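PDB 6NDQ: lytic polysaccharide monooxygenase from [Kitasatospora] papulosa, which probably cleaves the glycosidic bonds of recalcitrant polysaccharides such as cellulose by copper-dependent oxidation. Local coordinates for residues D59-V64 / L129-L134; W89-I94 / S159-V164. All coordinates share one frame; numbering follows the deposited sequence.

Interaction 1: residues D59-V64 / L129-L134; sequences DFPAAV and LTWSDL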
ATOM      1  N   ASP A  59      -7.607   8.646 -14.083  1.00 45.81           N
ATOM      2  CA  ASP A  59      -8.587   9.254 -13.179  1.00 46.79           C
ATOM      3  C   ASP A  59      -8.757   8.307 -11.996  1.00 46.31           C
ATOM      4  O   ASP A  59      -9.587   7.395 -12.005  1.00 46.48           O
ATOM      5  CB  ASP A  59      -9.910   9.516 -13.892  1.00 48.02           C
ATOM      6  CG  ASP A  59     -10.767  10.561 -13.179  1.00 51.67           C
ATOM      7  OD1 ASP A  59     -10.303  11.139 -12.170  1.00 43.98           O
ATOM      8  OD2 ASP A  59     -11.909  10.800 -13.631  1.00 50.95           O
ATOM      9  N   PHE A  60      -7.963   8.535 -10.958  1.00 42.69           N
ATOM     10  CA  PHE A  60      -7.844   7.557  -9.887  1.00 38.40           C
ATOM     11  C   PHE A  60      -8.934   7.712  -8.829  1.00 36.59           C
ATOM     12  O   PHE A  60      -9.518   6.703  -8.418  1.00 38.43           O
ATOM     13  CB  PHE A  60      -6.437   7.634  -9.291  1.00 35.72           C
ATOM     14  CG  PHE A  60      -5.379   7.152 -10.239  1.00 36.04           C
ATOM     15  CD1 PHE A  60      -5.610   6.032 -11.024  1.00 34.74           C
ATOM     16  CD2 PHE A  60      -4.184   7.826 -10.380  1.00 33.91           C
ATOM     17  CE1 PHE A  60      -4.658   5.574 -11.906  1.00 33.72           C
ATOM     18  CE2 PHE A  60      -3.224   7.370 -11.268  1.00 34.81           C
ATOM     19  CZ  PHE A  60      -3.466   6.244 -12.032  1.00 32.45           C
ATOM     20  N   PRO A  61      -9.266   8.921  -8.364  1.00 36.12           N
ATOM     21  CA  PRO A  61     -10.418   9.033  -7.450  1.00 32.42           C
ATOM     22  C   PRO A  61     -11.739   8.609  -8.081  1.00 39.09           C
ATOM     23  O   PRO A  61     -12.671   8.239  -7.345  1.00 33.97           O
ATOM     24  CB  PRO A  61     -10.425  10.520  -7.062  1.00 33.01           C
ATOM     25  CG  PRO A  61      -9.007  10.971  -7.278  1.00 37.09           C
ATOM     26  CD  PRO A  61      -8.536  10.203  -8.478  1.00 35.23           C
ATOM     27  N   ALA A  62     -11.846   8.619  -9.415  1.00 38.95           N
ATOM     28  CA  ALA A  62     -13.114   8.261 -10.048  1.00 40.96           C
ATOM     29  C   ALA A  62     -13.394   6.770  -9.950  1.00 39.82           C
ATOM     30  O   ALA A  62     -14.557   6.355  -9.988  1.00 42.66           O
ATOM     31  CB  ALA A  62     -13.125   8.700 -11.511  1.00 39.66           C
ATOM     32  N   ALA A  63     -12.352   5.948  -9.832  1.00 39.35           N
ATOM     33  CA  ALA A  63     -12.522   4.506  -9.739  1.00 36.08           C
ATOM     34  C   ALA A  63     -12.285   3.967  -8.336  1.00 25.49           C
ATOM     35  O   ALA A  63     -12.590   2.799  -8.083  1.00 28.66           O
ATOM     36  CB  ALA A  63     -11.588   3.797 -10.729  1.00 38.93           C
ATOM     37  N   VAL A  64     -11.768   4.788  -7.427  1.00 31.46           N
ATOM     38  CA  VAL A  64     -11.419   4.376  -6.073  1.00 23.76           C
ATOM     39  C   VAL A  64     -12.100   5.309  -5.074  1.00 20.27           C
ATOM     40  O   VAL A  64     -11.551   6.367  -4.725  1.00 19.97           O
ATOM     41  CB  VAL A  64      -9.895   4.364  -5.891  1.00 22.85           C
ATOM     42  CG1 VAL A  64      -9.519   4.105  -4.437  1.00 20.70           C
ATOM     43  CG2 VAL A  64      -9.268   3.322  -6.792  1.00 22.38           C
ATOM     44  N   LEU A 129      -9.461   6.191   5.492  1.00 19.75           N
ATOM     45  CA  LEU A 129      -8.566   6.827   4.534  1.00 19.45           C
ATOM     46  C   LEU A 129      -9.372   7.412   3.385  1.00 20.04           C
ATOM     47  O   LEU A 129     -10.061   6.680   2.664  1.00 21.23           O
ATOM     48  CB  LEU A 129      -7.550   5.816   4.009  1.00 20.66           C
ATOM     49  CG  LEU A 129      -6.480   6.382   3.093  1.00 19.60           C
ATOM     50  CD1 LEU A 129      -5.813   7.587   3.744  1.00 18.86           C
ATOM     51  CD2 LEU A 129      -5.434   5.309   2.807  1.00 18.98           C
ATOM     52  N   THR A 130      -9.292   8.726   3.208  1.00 19.75           N
ATOM     53  CA  THR A 130      -9.945   9.369   2.082  1.00 21.94           C
ATOM     54  C   THR A 130      -8.930  10.167   1.282  1.00 21.31           C
ATOM     55  O   THR A 130      -7.836  10.469   1.749  1.00 19.08           O
ATOM     56  CB  THR A 130     -11.091  10.284   2.538  1.00 24.14           C
ATOM     57  OG1 THR A 130     -10.551  11.480   3.110  1.00 25.06           O
ATOM     58  CG2 THR A 130     -11.962   9.559   3.571  1.00 19.35           C
ATOM     59  N   TRP A 131      -9.297  10.492   0.045  1.00 18.64           N
ATOM     60  CA  TRP A 131      -8.381  11.231  -0.812  1.00 20.56           C
ATOM     61  C   TRP A 131      -8.004  12.594  -0.226  1.00 20.62           C
ATOM     62  O   TRP A 131      -6.854  13.018  -0.351  1.00 20.18           O
ATOM     63  CB  TRP A 131      -8.990  11.394  -2.203  1.00 18.64           C
ATOM     64  CG  TRP A 131      -8.941  10.134  -3.028  1.00 21.22           C
ATOM     65  CD1 TRP A 131      -9.925   9.196  -3.146  1.00 19.36           C
ATOM     66  CD2 TRP A 131      -7.846   9.667  -3.826  1.00 22.36           C
ATOM     67  NE1 TRP A 131      -9.516   8.181  -3.978  1.00 20.56           N
ATOM     68  CE2 TRP A 131      -8.246   8.448  -4.415  1.00 21.72           C
ATOM     69  CE3 TRP A 131      -6.566  10.163  -4.105  1.00 22.78           C
ATOM     70  CZ2 TRP A 131      -7.415   7.720  -5.269  1.00 24.06           C
ATOM     71  CZ3 TRP A 131      -5.743   9.436  -4.957  1.00 21.45           C
ATOM     72  CH2 TRP A 131      -6.166   8.231  -5.523  1.00 22.95           C
ATOM     73  N   SER A 132      -8.952  13.303   0.405  1.00 21.99           N
ATOM     74  CA  SER A 132      -8.622  14.594   1.016  1.00 20.75           C
ATOM     75  C   SER A 132      -7.628  14.481   2.167  1.00 24.68           C
ATOM     76  O   SER A 132      -7.090  15.503   2.606  1.00 25.25           O
ATOM     77  CB  SER A 132      -9.897  15.295   1.511  1.00 23.08           C
ATOM     78  OG  SER A 132     -10.466  14.622   2.620  1.00 23.95           O
ATOM     79  N   ASP A 133      -7.363  13.279   2.668  1.00 24.35           N
ATOM     80  CA  ASP A 133      -6.353  13.110   3.701  1.00 20.79           C
ATOM     81  C   ASP A 133      -4.947  12.959   3.135  1.00 20.98           C
ATOM     82  O   ASP A 133      -3.979  12.986   3.904  1.00 21.56           O
ATOM     83  CB  ASP A 133      -6.678  11.889   4.561  1.00 20.05           C
ATOM     84  CG  ASP A 133      -8.069  11.947   5.162  1.00 22.55           C
ATOM     85  OD1 ASP A 133      -8.408  12.967   5.792  1.00 25.47           O
ATOM     86  OD2 ASP A 133      -8.835  10.968   5.003  1.00 24.28           O
ATOM     87  N   LEU A 134      -4.813  12.803   1.827  1.00 18.31           N
ATOM     88  CA  LEU A 134      -3.535  12.552   1.173  1.00 16.84           C
ATOM     89  C   LEU A 134      -2.932  13.830   0.602  1.00 18.41           C
ATOM     90  O   LEU A 134      -3.644  14.768   0.231  1.00 19.77           O
ATOM     91  CB  LEU A 134      -3.703  11.532   0.047  1.00 18.37           C
ATOM     92  CG  LEU A 134      -4.155  10.135   0.454  1.00 17.87           C
ATOM     93  CD1 LEU A 134      -4.344   9.283  -0.775  1.00 16.08           C
ATOM     94  CD2 LEU A 134      -3.117   9.508   1.344  1.00 14.51           C
TER
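The indole of W131 reaches out from a 3-10 turn to meet P61 on the short helix 60-63 and V64 in the loop just after it, at one end of the immunoglobulin-like beta-sandwich that forms the core of this monooxygenase. P61 lies over a face of the indole: its CG sits 3.9 Å from the centroid of the six-membered ring, 11° off the normal, a CH-pi contact. The edge of the same indole is spent on a hydrogen bond, W131 NE1 giving its N-H to V64 O at 2.8 Å and 159°. That oxygen lies close to the ring plane and the donor lies in the carbonyl plane, which helps hold the ring in this rotation while the proline covers it. V64 CG1 stands anti to the backbone N (chi1 173°), which brings it to 4.1 Å from W131 NE1. A leucine in place of W131 would probably leave V64 O without this donor and strip P61 of its flat partner. Outside the two segments the indole also touches I167 of strand 160-170, and D66 OD1 accepts from W131 N. The turn itself is braced by D133, whose OD2 takes hydrogen bonds from both T130 N and T130 OG1. The ring of F60 packs on Y112 and Q114 of strand 110-118, yet its CB stays 3.8 Å from W131 CH2.

Interaction 2: residues W89-I94 / S159-V164; sequences WKTTDI and SGRHVV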
ATOM      1  N   TRP A  89      -2.686  -1.007  12.315  1.00 16.95           N
ATOM      2  CA  TRP A  89      -1.824  -1.709  11.354  1.00 18.65           C
ATOM      3  C   TRP A  89      -0.344  -1.595  11.718  1.00 16.35           C
ATOM      4  O   TRP A  89       0.125  -0.538  12.144  1.00 19.38           O
ATOM      5  CB  TRP A  89      -2.023  -1.135   9.951  1.00 14.80           C
ATOM      6  CG  TRP A  89      -3.364  -1.420   9.358  1.00 17.25           C
ATOM      7  CD1 TRP A  89      -4.469  -0.633   9.437  1.00 17.25           C
ATOM      8  CD2 TRP A  89      -3.739  -2.574   8.597  1.00 14.93           C
ATOM      9  NE1 TRP A  89      -5.521  -1.226   8.772  1.00 13.58           N
ATOM     10  CE2 TRP A  89      -5.095  -2.405   8.225  1.00 12.39           C
ATOM     11  CE3 TRP A  89      -3.062  -3.721   8.173  1.00 14.33           C
ATOM     12  CZ2 TRP A  89      -5.793  -3.362   7.491  1.00 13.51           C
ATOM     13  CZ3 TRP A  89      -3.753  -4.657   7.414  1.00 17.06           C
ATOM     14  CH2 TRP A  89      -5.111  -4.480   7.094  1.00 12.74           C
ATOM     15  N   LYS A  90       0.410  -2.685  11.532  1.00 15.18           N
ATOM     16  CA  LYS A  90       1.839  -2.652  11.838  1.00 16.08           C
ATOM     17  C   LYS A  90       2.564  -1.722  10.878  1.00 19.07           C
ATOM     18  O   LYS A  90       2.322  -1.753   9.663  1.00 14.75           O
ATOM     19  CB  LYS A  90       2.462  -4.053  11.773  1.00 18.22           C
ATOM     20  CG  LYS A  90       1.777  -5.089  12.649  1.00 18.33           C
ATOM     21  CD  LYS A  90       1.866  -4.717  14.126  1.00 21.21           C
ATOM     22  CE  LYS A  90       1.077  -5.690  14.991  1.00 21.77           C
ATOM     23  NZ  LYS A  90       1.312  -5.441  16.454  1.00 26.82           N
ATOM     24  N   THR A  91       3.442  -0.890  11.425  1.00 17.42           N
ATOM     25  CA  THR A  91       4.150   0.144  10.675  1.00 19.08           C
ATOM     26  C   THR A  91       5.588  -0.259  10.381  1.00 18.62           C
ATOM     27  O   THR A  91       6.150  -1.163  11.009  1.00 18.77           O
ATOM     28  CB  THR A  91       4.158   1.470  11.439  1.00 18.16           C
ATOM     29  OG1 THR A  91       4.833   1.282  12.698  1.00 20.06           O
ATOM     30  CG2 THR A  91       2.728   1.953  11.685  1.00 17.40           C
ATOM     31  N   THR A  92       6.165   0.423   9.391  1.00 18.38           N
ATOM     32  CA  THR A  92       7.597   0.427   9.113  1.00 19.11           C
ATOM     33  C   THR A  92       8.134   1.796   9.478  1.00 22.04           C
ATOM     34  O   THR A  92       7.572   2.819   9.051  1.00 20.42           O
ATOM     35  CB  THR A  92       7.905   0.141   7.636  1.00 16.43           C
ATOM     36  OG1 THR A  92       7.478  -1.179   7.303  1.00 18.32           O
ATOM     37  CG2 THR A  92       9.396   0.252   7.372  1.00 18.33           C
ATOM     38  N   ASP A  93       9.192   1.813  10.290  1.00 22.99           N
ATOM     39  CA  ASP A  93       9.911   3.049  10.565  1.00 27.18           C
ATOM     40  C   ASP A  93      10.527   3.597   9.287  1.00 26.20           C
ATOM     41  O   ASP A  93      11.177   2.867   8.530  1.00 24.30           O
ATOM     42  CB  ASP A  93      11.009   2.802  11.595  1.00 25.43           C
ATOM     43  CG  ASP A  93      10.560   3.085  12.999  1.00 28.28           C
ATOM     44  OD1 ASP A  93       9.343   2.974  13.275  1.00 31.31           O
ATOM     45  OD2 ASP A  93      11.428   3.441  13.821  1.00 33.63           O
ATOM     46  N   ILE A  94      10.332   4.890   9.043  1.00 26.11           N
ATOM     47  CA  ILE A  94      11.011   5.582   7.957  1.00 23.89           C
ATOM     48  C   ILE A  94      11.422   6.958   8.461  1.00 22.75           C
ATOM     49  O   ILE A  94      10.910   7.452   9.465  1.00 26.23           O
ATOM     50  CB  ILE A  94      10.131   5.706   6.689  1.00 22.81           C
ATOM     51  CG1 ILE A  94       8.874   6.529   6.986  1.00 20.43           C
ATOM     52  CG2 ILE A  94       9.766   4.317   6.132  1.00 22.26           C
ATOM     53  CD1 ILE A  94       7.992   6.744   5.756  1.00 19.16           C
ATOM     54  N   SER A 159       5.468  13.405  11.195  1.00 22.91           N
ATOM     55  CA  SER A 159       5.860  12.636  12.366  1.00 25.72           C
ATOM     56  C   SER A 159       4.780  11.619  12.699  1.00 23.63           C
ATOM     57  O   SER A 159       3.593  11.840  12.441  1.00 23.15           O
ATOM     58  CB  SER A 159       6.113  13.549  13.566  1.00 24.51           C
ATOM     59  OG  SER A 159       4.886  14.048  14.033  1.00 29.79           O
ATOM     60  N   GLY A 160       5.210  10.504  13.271  1.00 27.08           N
ATOM     61  CA  GLY A 160       4.287   9.523  13.783  1.00 22.20           C
ATOM     62  C   GLY A 160       3.656   8.688  12.684  1.00 19.11           C
ATOM     63  O   GLY A 160       4.189   8.535  11.577  1.00 17.66           O
ATOM     64  N   ARG A 161       2.477   8.168  13.001  1.00 18.25           N
ATOM     65  CA  ARG A 161       1.829   7.167  12.167  1.00 19.67           C
ATOM     66  C   ARG A 161       1.194   7.810  10.939  1.00 16.47           C
ATOM     67  O   ARG A 161       0.338   8.690  11.071  1.00 17.63           O
ATOM     68  CB  ARG A 161       0.762   6.423  12.975  1.00 19.56           C
ATOM     69  CG  ARG A 161       0.004   5.391  12.135  1.00 22.12           C
ATOM     70  CD  ARG A 161      -1.203   4.788  12.857  1.00 23.99           C
ATOM     71  NE  ARG A 161      -0.832   3.681  13.732  1.00 23.02           N
ATOM     72  CZ  ARG A 161      -0.602   2.435  13.312  1.00 24.14           C
ATOM     73  NH1 ARG A 161      -0.714   2.130  12.019  1.00 19.80           N
ATOM     74  NH2 ARG A 161      -0.265   1.484  14.175  1.00 20.01           N
ATOM     75  N   HIS A 162       1.572   7.335   9.748  1.00 16.94           N
ATOM     76  CA  HIS A 162       0.937   7.749   8.505  1.00 19.37           C
ATOM     77  C   HIS A 162       0.633   6.526   7.653  1.00 16.31           C
ATOM     78  O   HIS A 162       1.022   5.404   7.969  1.00 16.19           O
ATOM     79  CB  HIS A 162       1.835   8.695   7.690  1.00 17.72           C
ATOM     80  CG  HIS A 162       1.963  10.061   8.281  1.00 21.42           C
ATOM     81  ND1 HIS A 162       1.494  11.195   7.648  1.00 19.93           N
ATOM     82  CD2 HIS A 162       2.492  10.475   9.456  1.00 18.99           C
ATOM     83  CE1 HIS A 162       1.755  12.254   8.397  1.00 22.02           C
ATOM     84  NE2 HIS A 162       2.351  11.843   9.505  1.00 18.06           N
ATOM     85  N   VAL A 163      -0.026   6.772   6.519  1.00 18.64           N
ATOM     86  CA  VAL A 163      -0.120   5.808   5.432  1.00 18.17           C
ATOM     87  C   VAL A 163       0.526   6.421   4.193  1.00 14.12           C
ATOM     88  O   VAL A 163       0.264   7.586   3.867  1.00 11.54           O
ATOM     89  CB  VAL A 163      -1.577   5.411   5.150  1.00 13.94           C
ATOM     90  CG1 VAL A 163      -1.639   4.447   3.978  1.00 17.42           C
ATOM     91  CG2 VAL A 163      -2.204   4.786   6.409  1.00 18.63           C
ATOM     92  N   VAL A 164       1.411   5.656   3.556  1.00 15.93           N
ATOM     93  CA  VAL A 164       1.914   5.951   2.215  1.00 14.83           C
ATOM     94  C   VAL A 164       1.024   5.234   1.207  1.00 15.22           C
ATOM     95  O   VAL A 164       0.717   4.048   1.356  1.00 14.15           O
ATOM     96  CB  VAL A 164       3.380   5.510   2.057  1.00 18.61           C
ATOM     97  CG1 VAL A 164       3.840   5.661   0.610  1.00 19.59           C
ATOM     98  CG2 VAL A 164       4.274   6.268   3.034  1.00 17.61           C
TER
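The carbonyl oxygen of W89 is gripped by both terminal nitrogens of R161, 2.8 Å from NH1 and 2.9 Å from NH2, an end-on, two-pronged bond to a single acceptor. In this beta-sandwich, strand 92-94 and strand 160-170 each pair with strand 175-185, and R161 reaches from strand 160-170 to the loop that leads into strand 92-94. The oxygen lies within 4° of the guanidinium plane. NH1 arrives in the carbonyl plane on a lone pair, whereas NH2 is tilted 29° from that plane, so the two donors are not equivalent as seen from the acceptor. The arginine chain runs extended through its first two torsions and then bends at chi3 (-84°), which turns the guanidinium towards W89. T91 covers one guanidinium face with its methyl, not over its centre but nearer NH1: CG2 is 3.5 Å from R161 NH1 and 3.7 Å from R161 CZ. A backbone carbonyl thus meets the edge of the guanidinium and a methyl group its face. The indole of W89 is occupied by other partners, with NE1 bonded to S85 O and the ring in a cation-pi contact with R10. Beyond the arginine, H162 has ND1 hydrogen-bonded to T118 O, while its NE2 donates to Q120 OE1 and, in a weak bond of 3.2 Å, to S159 O.

From the N terminus the chain passes 59-64, then 89-94, then 129-134 and 159-164, so the two contacts cross rather than nest. Interaction 1 closes a loop of 64 residues that contains strands 92-94, 97-104 and 110-118, and joins helix 60-63 to the turn before strand 134-139. Interaction 2 closes another of equal length, which takes in strands 97-104 to 148-154 and ends at strand 160-170. The contact centres lie about 19 Å apart, one near each end of the larger sheet's strands, but their segments still meet where L129 CD2 packs 4.1 Å from V163 CG1.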